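Local atomic coordinates of putative dehydrogenase (PDB entry 6A3F), a protein that catalyses the NAD(+)-dependent oxidation of levoglucosan to 3-dehydrolevoglucosan, working as a homotetramer with a nucleotide-binding Rossmann domain and a substrate-binding alpha/beta domain. Residues 101-104 against 105-108; 196-199 against 200-203. All coordinates share one frame; numbering follows the deposited sequence.

Contact 1 (101-104 against 105-108); sequences TPNH and LHAE
His106, in the first turn of helix 106-115, folds its imidazole back onto Thr101 and Asn103 in a local contact round the turn that joins strand 96-100 to that helix, within the Rossmann domain. Its NE2 donates to Thr101 O at 2.8 Å, with the carbonyl oxygen at the ring edge and near the ring plane, although the N-H...O angle of 145° is bent. With CG beside the backbone N (chi1 -65°), the imidazole is carried back against Asn103, whose CA sits over the centre of one face, 3.8 Å from the ring centroid, in a CH-pi contact. ND1 is hydrogen-bonded to Leu126 O. Both ring nitrogens are therefore engaged, and the ring's rotation is fixed.

Pro102 O ties the turn together. Pro102 O accepts Leu105 N at 3.2 Å in a fairly straight bond, and from the opposite face of its carbonyl plane Thr101 OG1 donates to it at 2.9 Å. The hydroxyl also lies against Leu105 CB. A second CH-pi contact forms where the Leu105 side chain runs alongside His104 and sets CG over the middle of that imidazole, 3.6 Å from its centroid. His104 CG stands between its backbone N and carbonyl carbon (chi1 71°), which holds the ring beside the leucine. Two waters extend the helix start: water 1 bridges Asn103 O and Ala107 N, and water 2 joins His104 O to Glu108 N.

Thr101, Asn103 and His106 all bind NADH, and His106 packs on Glu123, another NADH-binding residue. A cofactor-binding loop leading from a parallel strand into its helix is characteristic of the Rossmann fold.

Contact 2 (196-199 against 200-203); sequences RFQK and SIAG. With SO4 (sulfate ion), chain E.
The short, weakly bonded helix 199-202 opens with Gln198 O gripping two successive amides, Ile201 N and Ala202 N, just beyond the ligand-binding Arg196. Ala202 N lies nearly in line with the C=O bond, 2.9 Å from Gln198 O, whereas Ile201 N comes to Gln198 O from above the carbonyl plane at 3.0 Å, so one oxygen serves two donors from different directions. Ala202 CB points back at the preceding residues and packs against Gln198 O at 3.7 Å. The turn closes with a weak bond, bent to 126°, from Gly203 N to Lys199 O; there Gly203 leaves helical geometry with a positive phi of 94°. Lys199 CG, anti to its own N, touches Gly203 O.

Arg196 points the other way. The Arg196 chain is extended from CG to NE and presents the guanidinium edge to a sulfate, with NH1 giving sulfate O2 a short, nearly straight bond of 2.6 Å and NH2 reaching sulfate O1 at 2.9 Å. Trp195 NE1 also binds this ion, which probably came from the crystallisation liquor. Arg196 binds both levoglucosan and NADH, so the sulfate probably marks a part of the active site, that of a Gfo/Idh/MocA dehydrogenase.

Overall arrangement
Running from the N terminus, the chain first forms contact 1, which closes the turn from strand 96-100 into helix 106-115 in the NAD-binding domain. Contact 2 follows much later, after strand 174-182, and closes the single turn of helix 199-202 in the C-terminal domain. The two are in series, neither nested nor crossed, and their centres lie about 11 Å apart. They meet directly: Asn103 ND2 is 2.9 Å from Ala202 O, a probable hydrogen bond, and His104 ND1 packs on Ile201 CG2 at 3.5 Å. The two local turns thus meet across the domains, beside the NADH and levoglucosan site, an example of short-range turns that also touch each other across the fold.

Contact 1 (101-104 against 105-108)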
# COMPACT_ATOMS: atom_id res chain seq x y z
N THR B 101 -29.01 -22.67 3.58
CA THR B 101 -30.19 -21.88 3.25
C THR B 101 -30.08 -20.49 3.90
O THR B 101 -29.27 -20.25 4.83
CB THR B 101 -31.45 -22.55 3.84
OG1 THR B 101 -31.37 -22.47 5.26
CG2 THR B 101 -31.63 -24.02 3.47
N PRO B 102 -31.02 -19.61 3.56
CA PRO B 102 -31.22 -18.42 4.36
C PRO B 102 -31.54 -18.67 5.84
O PRO B 102 -31.92 -19.78 6.23
CB PRO B 102 -32.39 -17.70 3.65
CG PRO B 102 -32.24 -18.19 2.19
CD PRO B 102 -31.92 -19.65 2.39
N ASN B 103 -31.40 -17.60 6.64
CA ASN B 103 -31.31 -17.70 8.13
C ASN B 103 -32.61 -18.28 8.72
O ASN B 103 -32.58 -18.84 9.81
CB ASN B 103 -31.03 -16.34 8.80
CG ASN B 103 -29.97 -15.52 8.09
OD1 ASN B 103 -29.26 -16.06 7.25
ND2 ASN B 103 -29.85 -14.23 8.42
N HIS B 104 -33.73 -18.08 8.03
CA HIS B 104 -35.03 -18.44 8.59
C HIS B 104 -35.22 -19.95 8.65
O HIS B 104 -36.03 -20.43 9.49
CB HIS B 104 -36.16 -17.73 7.84
CG HIS B 104 -36.42 -18.21 6.46
ND1 HIS B 104 -35.43 -18.27 5.49
CD2 HIS B 104 -37.57 -18.62 5.86
CE1 HIS B 104 -35.94 -18.71 4.36
NE2 HIS B 104 -37.26 -18.95 4.56
N LEU B 105 -34.49 -20.74 7.84
CA LEU B 105 -34.67 -22.20 7.81
C LEU B 105 -33.58 -22.96 8.58
O LEU B 105 -33.70 -24.15 8.74
CB LEU B 105 -34.67 -22.67 6.36
CG LEU B 105 -35.80 -22.07 5.51
CD1 LEU B 105 -35.61 -22.41 4.04
CD2 LEU B 105 -37.16 -22.54 6.03
N HIS B 106 -32.56 -22.30 9.09
CA HIS B 106 -31.51 -23.04 9.81
C HIS B 106 -32.04 -23.91 10.95
O HIS B 106 -31.57 -25.02 11.12
CB HIS B 106 -30.47 -22.09 10.42
CG HIS B 106 -29.69 -21.33 9.40
ND1 HIS B 106 -28.78 -20.38 9.76
CD2 HIS B 106 -29.72 -21.35 8.05
CE1 HIS B 106 -28.28 -19.83 8.67
NE2 HIS B 106 -28.82 -20.40 7.62
N ALA B 107 -32.93 -23.38 11.79
CA ALA B 107 -33.22 -24.01 13.06
C ALA B 107 -34.02 -25.29 12.82
O ALA B 107 -33.69 -26.33 13.38
CB ALA B 107 -33.95 -23.05 13.96
N GLU B 108 -35.03 -25.24 11.97
CA GLU B 108 -35.86 -26.43 11.75
C GLU B 108 -35.00 -27.58 11.23
O GLU B 108 -35.13 -28.72 11.65
CB GLU B 108 -36.87 -26.25 10.63
CG GLU B 108 -37.97 -25.29 10.95
CD GLU B 108 -38.65 -24.87 9.67
OE1 GLU B 108 -39.02 -25.79 8.86
OE2 GLU B 108 -38.77 -23.64 9.46
O HOH W 1 -33.91 -20.57 11.47
O HOH W 2 -36.15 -22.62 11.24

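Contact 2 (196-199 against 200-203)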
# COMPACT_ATOMS: atom_id res chain seq x y z
N ARG B 196 -32.34 -10.53 2.35
CA ARG B 196 -31.30 -9.96 3.23
C ARG B 196 -31.72 -8.58 3.75
O ARG B 196 -31.08 -8.07 4.68
CB ARG B 196 -29.95 -9.82 2.49
CG ARG B 196 -29.29 -11.14 2.12
CD ARG B 196 -27.90 -10.95 1.53
NE ARG B 196 -27.24 -12.24 1.41
CZ ARG B 196 -27.53 -13.14 0.50
NH1 ARG B 196 -28.44 -12.87 -0.43
NH2 ARG B 196 -26.97 -14.34 0.55
N PHE B 197 -32.80 -7.98 3.20
CA PHE B 197 -33.27 -6.70 3.70
C PHE B 197 -34.58 -6.87 4.48
O PHE B 197 -35.21 -5.85 4.77
CB PHE B 197 -33.41 -5.70 2.55
CG PHE B 197 -32.09 -5.39 1.89
CD1 PHE B 197 -31.18 -4.53 2.48
CD2 PHE B 197 -31.71 -6.04 0.72
CE1 PHE B 197 -29.95 -4.29 1.91
CE2 PHE B 197 -30.46 -5.84 0.17
CZ PHE B 197 -29.57 -4.97 0.76
N GLN B 198 -34.90 -8.08 4.91
CA GLN B 198 -36.23 -8.31 5.52
C GLN B 198 -36.05 -8.92 6.90
O GLN B 198 -35.66 -10.06 7.00
CB GLN B 198 -37.05 -9.24 4.63
CG GLN B 198 -37.34 -8.64 3.27
CD GLN B 198 -38.43 -9.36 2.52
OE1 GLN B 198 -38.20 -10.41 1.90
NE2 GLN B 198 -39.61 -8.77 2.54
N LYS B 199 -36.39 -8.18 7.96
CA LYS B 199 -36.17 -8.63 9.32
C LYS B 199 -36.85 -9.98 9.57
O LYS B 199 -36.40 -10.74 10.41
CB LYS B 199 -36.69 -7.55 10.28
CG LYS B 199 -36.64 -7.86 11.77
CD LYS B 199 -37.16 -6.64 12.55
CE LYS B 199 -36.79 -6.67 14.01
NZ LYS B 199 -37.44 -7.82 14.69
N SER B 200 -37.98 -10.24 8.90
CA SER B 200 -38.79 -11.47 9.14
C SER B 200 -38.09 -12.72 8.60
O SER B 200 -38.36 -13.83 9.07
CB SER B 200 -40.21 -11.32 8.58
OG SER B 200 -40.19 -11.18 7.18
N ILE B 201 -37.12 -12.57 7.68
CA ILE B 201 -36.35 -13.71 7.13
C ILE B 201 -34.92 -13.70 7.68
O ILE B 201 -34.45 -14.67 8.27
CB ILE B 201 -36.39 -13.65 5.59
CG1 ILE B 201 -37.84 -13.55 5.10
CG2 ILE B 201 -35.69 -14.85 4.97
CD1 ILE B 201 -38.69 -14.73 5.52
N ALA B 202 -34.25 -12.57 7.53
CA ALA B 202 -32.82 -12.45 7.93
C ALA B 202 -32.65 -12.20 9.43
O ALA B 202 -31.66 -12.63 10.04
CB ALA B 202 -32.19 -11.34 7.12
N GLY B 203 -33.58 -11.49 10.06
CA GLY B 203 -33.45 -11.19 11.49
C GLY B 203 -32.80 -9.83 11.72
O GLY B 203 -33.28 -9.03 12.54
S SO4 E . -29.06 -16.35 -1.69
O1 SO4 E . -28.20 -16.70 -0.53
O2 SO4 E . -29.00 -14.88 -1.97
O3 SO4 E . -28.61 -17.12 -2.90
O4 SO4 E . -30.46 -16.71 -1.32